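Ornithine carbamoyltransferase (Gloeobacter violaceus, PDB 3GD5) probably catalyses the reversible transfer of the carbamoyl group from carbamoyl phosphate to ornithine, giving citrulline and phosphate on the route to arginine. Local coordinates at residues 18-28 against 172-180; 223-233 against 262-272. All coordinates share one frame; numbering follows the deposited sequence.

Interaction 1: 18-28 against 172-180; sequences SLDDLDEAQLH and SLLLGCAKV
Lys179 reaches out of helix 172-180 past Leu27 and Leu22 to Asp20, and its side chain can be traced atom by atom. Its CB rests on CD2 of Leu27 at 3.7 Å, the two side chains crossing at about a right angle. The chain then runs extended, which brings Lys179 CD to 3.3 Å from Leu22 O; CE is modelled nearer still, too close to be trusted. Only at the last torsion does it bend (chi4 65°), which brings Lys179 NZ to 2.9 Å from Asp20 OD1, a salt bridge. NZ meets that oxygen on its anti side, 26° out of the carboxylate plane. The second oxygen of Asp20 pairs with Arg201 of helix 196-209, so each carboxylate oxygen has its own cationic partner.

This is a joint between domains: residues 18-28 belong to the carbamoyl-phosphate-binding part, whereas helix 168-180 belongs to the Rossmann-like Asp/Orn-binding part. Helix 24-28, which opens with a capping box between Asp23 and Gln26, crosses helix 172-180 nearly at right angles (signed angle -94°), with the axes 9.6 Å apart.

The 3-10 segment 19-21 that carries Asp20 also packs on this helix. Leu19 puts CD2 against the bare CA of Gly176 at 3.2 Å, tighter than ordinary carbon packing, and the same methyl lies on the carbonyl oxygen of Ser172. Leu175 CD1 lies beside Asp20 CB, 3.9 Å away.

At the far end, His28 ND1 donates to Glu24 O across 2.6 Å, a bond back into its own helix that limits rotation of the ring. His28 NE2 lies 3.9 Å from Val180 CG1, a van der Waals contact. Glu24 lays CG near the carbonyl oxygen of Lys179, while its carboxylate reaches on to a salt bridge with Arg208.

Interaction 2: 223-233 against 262-272; sequences ARGAHILYTDV and CAAAEAIVLHC
Ile228, Leu229 and Tyr230 run alongside Ile268, Val269 and Leu270 as neighbouring parallel strands, part of the five-stranded Rossmann-like sheet of the Asp/Orn-binding domain; within the chain, strand 268-271 is its outermost member. The ladder is regular where packing is tight: Leu229 N donates to Ile268 O at 2.8 Å, and Leu270 N to Leu229 O at 2.9 Å, both close to straight.

On the face carrying Ile228, Tyr230 and Leu270 the fit is close. The CG of Tyr230 lies anti to the backbone N (chi1 -161°), which swings the ring over the adjacent strand: CD2 rests 3.5 Å from Leu270 CB, and the oxygen of Leu270 sits over one ring face, displaced toward the rim. Farther out, Tyr230 OH passes 3.3 Å from Cys272 CB and hydrogen-bonds to Asp144 of helix 138-152. Replacing Tyr230 with an alanine would probably leave Asp144 without this hydroxyl partner and open a gap beside Leu270 and Cys272. On the other face, Thr231 lays its CG2 against His271 ND1 at 3.6 Å.

The N-terminal side of the contact, ahead of Ile228 and Ile268, is looser and more exposed. The type II turn of Ala223 to Ala226 is tied to the other segment by a weak bond from Gly225 N to Cys262 O, then by a better one from Ala264 N to Ala226 O. Arg224 turns outward to a salt bridge with Glu221, while Glu266 brings only OE1 to the edge of the His227 ring.

Beyond the strands lie Asp232 and Cys272, which by similarity bind ornithine and carbamoyl phosphate respectively. Cys272 SG lies against the Asp232 carboxylate, 3.3 Å from OD1 and 3.4 Å from OD2.

Overall arrangement
Along the chain the two contacts come in series: interaction 1 closes at residue 180, before interaction 2 opens at 223. Their centres lie about 20 Å apart, yet they meet where Leu173 CD1 packs on Tyr230 CD1 at 3.7 Å. Both use the Asp/Orn-binding domain, interaction 1 through 172-180 alone and interaction 2 through both segments: helix 168-180 follows strand 159-163, itself the sheet neighbour of strand 228-231. Helix 138-152 touches both contacts. Interaction 1 joins this domain to the carbamoyl-phosphate-binding one, while interaction 2 builds the edge of its sheet. Residues that probably bind substrates lie at both: Pro138 and Asn168 near Ser172, Asp232 and Cys272 inside interaction 2, consistent with an active site between the domains.

Interaction 1: 18-28 against 172-180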
loop_
_atom_site.group_PDB
_atom_site.type_symbol
_atom_site.label_atom_id
_atom_site.label_comp_id
_atom_site.label_asym_id
_atom_site.label_seq_id
_atom_site.Cartn_x
_atom_site.Cartn_y
_atom_site.Cartn_z
ATOM N N SER A 18 22.941 -8.951 25.672
ATOM C CA SER A 18 23.818 -7.802 25.798
ATOM C C SER A 18 25.236 -8.328 25.863
ATOM O O SER A 18 25.464 -9.440 26.341
ATOM C CB SER A 18 23.485 -7.051 27.090
ATOM O OG SER A 18 24.563 -6.241 27.514
ATOM N N LEU A 19 26.194 -7.551 25.371
ATOM C CA LEU A 19 27.573 -8.006 25.421
ATOM C C LEU A 19 27.956 -8.170 26.896
ATOM O O LEU A 19 28.862 -8.928 27.234
ATOM C CB LEU A 19 28.504 -6.999 24.746
ATOM C CG LEU A 19 29.857 -7.585 24.313
ATOM C CD1 LEU A 19 29.646 -8.707 23.293
ATOM C CD2 LEU A 19 30.705 -6.502 23.696
ATOM N N ASP A 20 27.242 -7.468 27.769
ATOM C CA ASP A 20 27.513 -7.535 29.197
ATOM C C ASP A 20 26.995 -8.825 29.833
ATOM O O ASP A 20 26.972 -8.954 31.057
ATOM C CB ASP A 20 26.907 -6.324 29.907
ATOM C CG ASP A 20 27.594 -6.024 31.231
ATOM O OD1 ASP A 20 28.801 -6.323 31.357
ATOM O OD2 ASP A 20 26.935 -5.473 32.137
ATOM N N ASP A 21 26.573 -9.773 29.001
ATOM C CA ASP A 21 26.091 -11.057 29.500
ATOM C C ASP A 21 27.294 -11.972 29.579
ATOM O O ASP A 21 27.216 -13.092 30.071
ATOM C CB ASP A 21 25.051 -11.671 28.553
ATOM C CG ASP A 21 23.716 -10.963 28.618
ATOM O OD1 ASP A 21 23.553 -10.085 29.490
ATOM O OD2 ASP A 21 22.828 -11.290 27.805
ATOM N N LEU A 22 28.411 -11.477 29.066
ATOM C CA LEU A 22 29.659 -12.221 29.067
ATOM C C LEU A 22 30.641 -11.435 29.901
ATOM O O LEU A 22 30.838 -10.248 29.654
ATOM C CB LEU A 22 30.227 -12.325 27.651
ATOM C CG LEU A 22 29.424 -12.972 26.521
ATOM C CD1 LEU A 22 29.968 -12.484 25.189
ATOM C CD2 LEU A 22 29.496 -14.486 26.620
ATOM N N ASP A 23 31.244 -12.068 30.901
ATOM C CA ASP A 23 32.246 -11.365 31.688
ATOM C C ASP A 23 33.519 -11.443 30.843
ATOM O O ASP A 23 33.503 -12.019 29.751
ATOM C CB ASP A 23 32.450 -12.018 33.068
ATOM C CG ASP A 23 32.786 -13.502 32.990
ATOM O OD1 ASP A 23 33.630 -13.903 32.159
ATOM O OD2 ASP A 23 32.209 -14.272 33.788
ATOM N N GLU A 24 34.615 -10.868 31.326
ATOM C CA GLU A 24 35.862 -10.895 30.568
ATOM C C GLU A 24 36.267 -12.311 30.169
ATOM O O GLU A 24 36.704 -12.543 29.044
ATOM C CB GLU A 24 37.002 -10.261 31.369
ATOM C CG GLU A 24 36.743 -8.839 31.836
ATOM C CD GLU A 24 35.873 -8.776 33.077
ATOM O OE1 GLU A 24 35.614 -7.655 33.560
ATOM O OE2 GLU A 24 35.449 -9.841 33.573
ATOM N N ALA A 25 36.113 -13.255 31.089
ATOM C CA ALA A 25 36.484 -14.646 30.833
ATOM C C ALA A 25 35.643 -15.319 29.748
ATOM O O ALA A 25 36.155 -16.048 28.905
ATOM C CB ALA A 25 36.394 -15.447 32.130
ATOM N N GLN A 26 34.343 -15.086 29.775
ATOM C CA GLN A 26 33.471 -15.698 28.790
ATOM C C GLN A 26 33.704 -15.117 27.391
ATOM O O GLN A 26 33.638 -15.837 26.390
ATOM C CB GLN A 26 32.026 -15.524 29.245
ATOM C CG GLN A 26 31.815 -16.095 30.644
ATOM C CD GLN A 26 30.439 -15.820 31.208
ATOM O OE1 GLN A 26 30.032 -14.666 31.339
ATOM N NE2 GLN A 26 29.715 -16.882 31.554
ATOM N N LEU A 27 34.013 -13.827 27.324
ATOM C CA LEU A 27 34.253 -13.186 26.042
ATOM C C LEU A 27 35.476 -13.776 25.352
ATOM O O LEU A 27 35.449 -14.042 24.142
ATOM C CB LEU A 27 34.426 -11.676 26.225
ATOM C CG LEU A 27 34.663 -10.866 24.943
ATOM C CD1 LEU A 27 33.575 -11.183 23.914
ATOM C CD2 LEU A 27 34.688 -9.375 25.276
ATOM N N HIS A 28 36.549 -13.986 26.116
ATOM C CA HIS A 28 37.772 -14.551 25.550
ATOM C C HIS A 28 37.548 -15.973 25.048
ATOM O O HIS A 28 37.997 -16.337 23.956
ATOM C CB HIS A 28 38.908 -14.534 26.580
ATOM C CG HIS A 28 39.475 -13.171 26.833
ATOM N ND1 HIS A 28 39.065 -12.372 27.879
ATOM C CD2 HIS A 28 40.388 -12.444 26.142
ATOM C CE1 HIS A 28 39.697 -11.212 27.821
ATOM N NE2 HIS A 28 40.504 -11.230 26.776
ATOM N N SER A 172 27.950 -1.557 22.327
ATOM C CA SER A 172 28.572 -2.864 22.413
ATOM C C SER A 172 30.092 -2.766 22.311
ATOM O O SER A 172 30.800 -3.599 22.868
ATOM C CB SER A 172 28.023 -3.789 21.322
ATOM O OG SER A 172 26.684 -4.162 21.602
ATOM N N LEU A 173 30.591 -1.762 21.595
ATOM C CA LEU A 173 32.037 -1.589 21.465
ATOM C C LEU A 173 32.598 -1.144 22.813
ATOM O O LEU A 173 33.687 -1.554 23.206
ATOM C CB LEU A 173 32.372 -0.545 20.388
ATOM C CG LEU A 173 32.318 -1.020 18.929
ATOM C CD1 LEU A 173 32.428 0.175 17.987
ATOM C CD2 LEU A 173 33.436 -1.999 18.671
ATOM N N LEU A 174 31.839 -0.306 23.513
ATOM C CA LEU A 174 32.237 0.187 24.824
ATOM C C LEU A 174 32.403 -0.980 25.794
ATOM O O LEU A 174 33.448 -1.120 26.437
ATOM C CB LEU A 174 31.196 1.180 25.364
ATOM C CG LEU A 174 31.180 2.554 24.680
ATOM C CD1 LEU A 174 30.070 3.431 25.244
ATOM C CD2 LEU A 174 32.539 3.223 24.866
ATOM N N LEU A 175 31.381 -1.822 25.889
ATOM C CA LEU A 175 31.432 -2.974 26.783
ATOM C C LEU A 175 32.481 -3.979 26.333
ATOM O O LEU A 175 33.201 -4.551 27.156
ATOM C CB LEU A 175 30.080 -3.671 26.834
ATOM C CG LEU A 175 28.889 -2.879 27.365
ATOM C CD1 LEU A 175 27.636 -3.709 27.149
ATOM C CD2 LEU A 175 29.088 -2.532 28.852
ATOM N N GLY A 176 32.560 -4.188 25.021
ATOM C CA GLY A 176 33.505 -5.141 24.466
ATOM C C GLY A 176 34.963 -4.751 24.574
ATOM O O GLY A 176 35.797 -5.561 24.978
ATOM N N CYS A 177 35.279 -3.518 24.196
ATOM C CA CYS A 177 36.651 -3.046 24.264
ATOM C C CYS A 177 37.142 -3.152 25.702
ATOM O O CYS A 177 38.127 -3.831 25.979
ATOM C CB CYS A 177 36.742 -1.601 23.758
ATOM S SG CYS A 177 36.603 -1.477 21.947
ATOM N N ALA A 178 36.438 -2.501 26.618
ATOM C CA ALA A 178 36.807 -2.541 28.021
ATOM C C ALA A 178 37.089 -3.969 28.471
ATOM O O ALA A 178 38.127 -4.241 29.081
ATOM C CB ALA A 178 35.695 -1.938 28.872
ATOM N N LYS A 179 36.178 -4.884 28.151
ATOM C CA LYS A 179 36.320 -6.279 28.548
ATOM C C LYS A 179 37.593 -7.002 28.091
ATOM O O LYS A 179 38.004 -7.977 28.720
ATOM C CB LYS A 179 35.094 -7.081 28.105
ATOM C CG LYS A 179 33.840 -6.800 28.916
ATOM C CD LYS A 179 32.729 -7.752 28.521
ATOM C CE LYS A 179 31.532 -7.625 29.446
ATOM N NZ LYS A 179 30.907 -6.288 29.337
ATOM N N VAL A 180 38.207 -6.556 26.999
ATOM C CA VAL A 180 39.436 -7.204 26.540
ATOM C C VAL A 180 40.662 -6.349 26.842
ATOM O O VAL A 180 41.780 -6.692 26.448
ATOM C CB VAL A 180 39.406 -7.518 25.018
ATOM C CG1 VAL A 180 38.379 -8.604 24.731
ATOM C CG2 VAL A 180 39.105 -6.260 24.224
#

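Interaction 2: 223-233 against 262-272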
loop_
_atom_site.group_PDB
_atom_site.type_symbol
_atom_site.label_atom_id
_atom_site.label_comp_id
_atom_site.label_asym_id
_atom_site.label_seq_id
_atom_site.Cartn_x
_atom_site.Cartn_y
_atom_site.Cartn_z
ATOM N N ALA A 223 40.802 9.999 17.709
ATOM C CA ALA A 223 41.599 9.261 16.741
ATOM C C ALA A 223 43.105 9.287 16.988
ATOM O O ALA A 223 43.826 8.389 16.539
ATOM C CB ALA A 223 41.299 9.772 15.329
ATOM N N ARG A 224 43.592 10.302 17.693
ATOM C CA ARG A 224 45.024 10.385 17.936
ATOM C C ARG A 224 45.539 9.138 18.652
ATOM O O ARG A 224 45.070 8.790 19.740
ATOM C CB ARG A 224 45.370 11.643 18.741
ATOM C CG ARG A 224 46.868 11.962 18.732
ATOM C CD ARG A 224 47.191 13.417 19.095
ATOM N NE ARG A 224 47.018 13.719 20.516
ATOM C CZ ARG A 224 45.852 14.002 21.095
ATOM N NH1 ARG A 224 44.734 14.025 20.377
ATOM N NH2 ARG A 224 45.808 14.270 22.396
ATOM N N GLY A 225 46.488 8.456 18.014
ATOM C CA GLY A 225 47.064 7.256 18.596
ATOM C C GLY A 225 46.215 5.996 18.537
ATOM O O GLY A 225 46.561 4.984 19.151
ATOM N N ALA A 226 45.106 6.036 17.807
ATOM C CA ALA A 226 44.241 4.864 17.710
ATOM C C ALA A 226 44.781 3.877 16.687
ATOM O O ALA A 226 45.356 4.275 15.677
ATOM C CB ALA A 226 42.826 5.290 17.330
ATOM N N HIS A 227 44.602 2.587 16.957
ATOM C CA HIS A 227 45.056 1.537 16.042
ATOM C C HIS A 227 43.873 1.138 15.169
ATOM O O HIS A 227 44.027 0.436 14.171
ATOM C CB HIS A 227 45.513 0.312 16.829
ATOM C CG HIS A 227 46.516 0.622 17.891
ATOM N ND1 HIS A 227 47.870 0.693 17.641
ATOM C CD2 HIS A 227 46.360 0.908 19.205
ATOM C CE1 HIS A 227 48.505 1.010 18.755
ATOM N NE2 HIS A 227 47.611 1.146 19.718
ATOM N N ILE A 228 42.691 1.601 15.562
ATOM C CA ILE A 228 41.466 1.275 14.854
ATOM C C ILE A 228 40.492 2.445 14.849
ATOM O O ILE A 228 40.124 2.959 15.902
ATOM C CB ILE A 228 40.749 0.066 15.531
ATOM C CG1 ILE A 228 41.708 -1.112 15.661
ATOM C CG2 ILE A 228 39.517 -0.352 14.727
ATOM C CD1 ILE A 228 41.800 -1.648 17.088
ATOM N N LEU A 229 40.095 2.881 13.660
ATOM C CA LEU A 229 39.096 3.940 13.540
ATOM C C LEU A 229 37.804 3.214 13.134
ATOM O O LEU A 229 37.775 2.474 12.154
ATOM C CB LEU A 229 39.506 4.966 12.484
ATOM C CG LEU A 229 40.739 5.799 12.846
ATOM C CD1 LEU A 229 40.996 6.815 11.750
ATOM C CD2 LEU A 229 40.522 6.506 14.184
ATOM N N TYR A 230 36.745 3.430 13.902
ATOM C CA TYR A 230 35.475 2.757 13.676
ATOM C C TYR A 230 34.337 3.741 13.486
ATOM O O TYR A 230 34.248 4.752 14.183
ATOM C CB TYR A 230 35.168 1.867 14.883
ATOM C CG TYR A 230 34.151 0.769 14.653
ATOM C CD1 TYR A 230 32.814 1.059 14.375
ATOM C CD2 TYR A 230 34.526 -0.570 14.754
ATOM C CE1 TYR A 230 31.874 0.037 14.208
ATOM C CE2 TYR A 230 33.603 -1.592 14.590
ATOM C CZ TYR A 230 32.280 -1.287 14.314
ATOM O OH TYR A 230 31.382 -2.321 14.115
ATOM N N THR A 231 33.464 3.446 12.535
ATOM C CA THR A 231 32.318 4.305 12.305
ATOM C C THR A 231 31.144 3.493 11.788
ATOM O O THR A 231 31.285 2.320 11.444
ATOM C CB THR A 231 32.636 5.444 11.324
ATOM O OG1 THR A 231 31.584 6.414 11.385
ATOM C CG2 THR A 231 32.766 4.917 9.908
ATOM N N ASP A 232 29.986 4.139 11.734
ATOM C CA ASP A 232 28.755 3.498 11.310
ATOM C C ASP A 232 27.908 4.597 10.694
ATOM O O ASP A 232 28.280 5.768 10.755
ATOM C CB ASP A 232 28.066 2.909 12.543
ATOM C CG ASP A 232 26.859 2.050 12.204
ATOM O OD1 ASP A 232 26.537 1.885 11.007
ATOM O OD2 ASP A 232 26.235 1.535 13.157
ATOM N N VAL A 233 26.776 4.229 10.101
ATOM C CA VAL A 233 25.905 5.220 9.485
ATOM C C VAL A 233 25.391 6.238 10.509
ATOM O O VAL A 233 25.167 5.900 11.669
ATOM C CB VAL A 233 24.705 4.543 8.797
ATOM C CG1 VAL A 233 23.637 5.584 8.482
ATOM C CG2 VAL A 233 25.166 3.856 7.507
ATOM N N CYS A 262 45.893 11.204 11.795
ATOM C CA CYS A 262 46.012 11.526 13.215
ATOM C C CYS A 262 46.117 10.297 14.110
ATOM O O CYS A 262 46.343 10.422 15.310
ATOM C CB CYS A 262 44.810 12.354 13.666
ATOM S SG CYS A 262 44.519 13.842 12.694
ATOM N N ALA A 263 45.947 9.116 13.531
ATOM C CA ALA A 263 46.000 7.882 14.301
ATOM C C ALA A 263 47.351 7.187 14.160
ATOM O O ALA A 263 48.254 7.698 13.496
ATOM C CB ALA A 263 44.883 6.949 13.847
ATOM N N ALA A 264 47.487 6.023 14.790
ATOM C CA ALA A 264 48.726 5.258 14.710
ATOM C C ALA A 264 49.024 4.976 13.243
ATOM O O ALA A 264 48.149 5.117 12.388
ATOM C CB ALA A 264 48.593 3.955 15.479
ATOM N N ALA A 265 50.259 4.577 12.957
ATOM C CA ALA A 265 50.680 4.294 11.588
ATOM C C ALA A 265 50.104 2.991 11.062
ATOM O O ALA A 265 49.841 2.858 9.869
ATOM C CB ALA A 265 52.202 4.255 11.508
ATOM N N GLU A 266 49.912 2.022 11.951
ATOM C CA GLU A 266 49.364 0.730 11.551
ATOM C C GLU A 266 47.855 0.727 11.786
ATOM O O GLU A 266 47.254 -0.326 11.974
ATOM C CB GLU A 266 50.006 -0.401 12.364
ATOM C CG GLU A 266 51.309 -0.021 13.059
ATOM C CD GLU A 266 51.100 0.935 14.228
ATOM O OE1 GLU A 266 50.411 0.545 15.201
ATOM O OE2 GLU A 266 51.620 2.073 14.175
ATOM N N ALA A 267 47.251 1.910 11.770
ATOM C CA ALA A 267 45.819 2.034 12.001
ATOM C C ALA A 267 44.965 1.302 10.974
ATOM O O ALA A 267 45.231 1.330 9.767
ATOM C CB ALA A 267 45.421 3.505 12.050
ATOM N N ILE A 268 43.922 0.657 11.484
ATOM C CA ILE A 268 42.970 -0.094 10.680
ATOM C C ILE A 268 41.629 0.641 10.718
ATOM O O ILE A 268 41.325 1.333 11.695
ATOM C CB ILE A 268 42.825 -1.539 11.244
ATOM C CG1 ILE A 268 43.676 -2.499 10.410
ATOM C CG2 ILE A 268 41.376 -1.973 11.280
ATOM C CD1 ILE A 268 45.145 -2.173 10.422
ATOM N N VAL A 269 40.846 0.511 9.647
ATOM C CA VAL A 269 39.535 1.157 9.567
ATOM C C VAL A 269 38.416 0.117 9.507
ATOM O O VAL A 269 38.401 -0.741 8.621
ATOM C CB VAL A 269 39.416 2.067 8.319
ATOM C CG1 VAL A 269 38.016 2.666 8.245
ATOM C CG2 VAL A 269 40.453 3.179 8.382
ATOM N N LEU A 270 37.486 0.195 10.456
ATOM C CA LEU A 270 36.360 -0.734 10.507
ATOM C C LEU A 270 35.029 -0.023 10.322
ATOM O O LEU A 270 34.855 1.119 10.749
ATOM C CB LEU A 270 36.325 -1.489 11.847
ATOM C CG LEU A 270 37.477 -2.444 12.179
ATOM C CD1 LEU A 270 37.156 -3.222 13.448
ATOM C CD2 LEU A 270 37.700 -3.395 11.019
ATOM N N HIS A 271 34.095 -0.704 9.667
ATOM C CA HIS A 271 32.752 -0.172 9.452
ATOM C C HIS A 271 31.827 -1.385 9.454
ATOM O O HIS A 271 32.019 -2.315 8.680
ATOM C CB HIS A 271 32.671 0.580 8.112
ATOM C CG HIS A 271 31.380 1.312 7.908
ATOM N ND1 HIS A 271 31.327 2.637 7.525
ATOM C CD2 HIS A 271 30.093 0.898 8.011
ATOM C CE1 HIS A 271 30.064 3.004 7.397
ATOM N NE2 HIS A 271 29.296 1.968 7.684
ATOM N N CYS A 272 30.837 -1.389 10.339
ATOM C CA CYS A 272 29.911 -2.519 10.428
ATOM C C CYS A 272 28.970 -2.700 9.219
ATOM O O CYS A 272 28.377 -3.764 9.070
ATOM C CB CYS A 272 29.078 -2.408 11.707
ATOM S SG CYS A 272 28.127 -0.890 11.813
#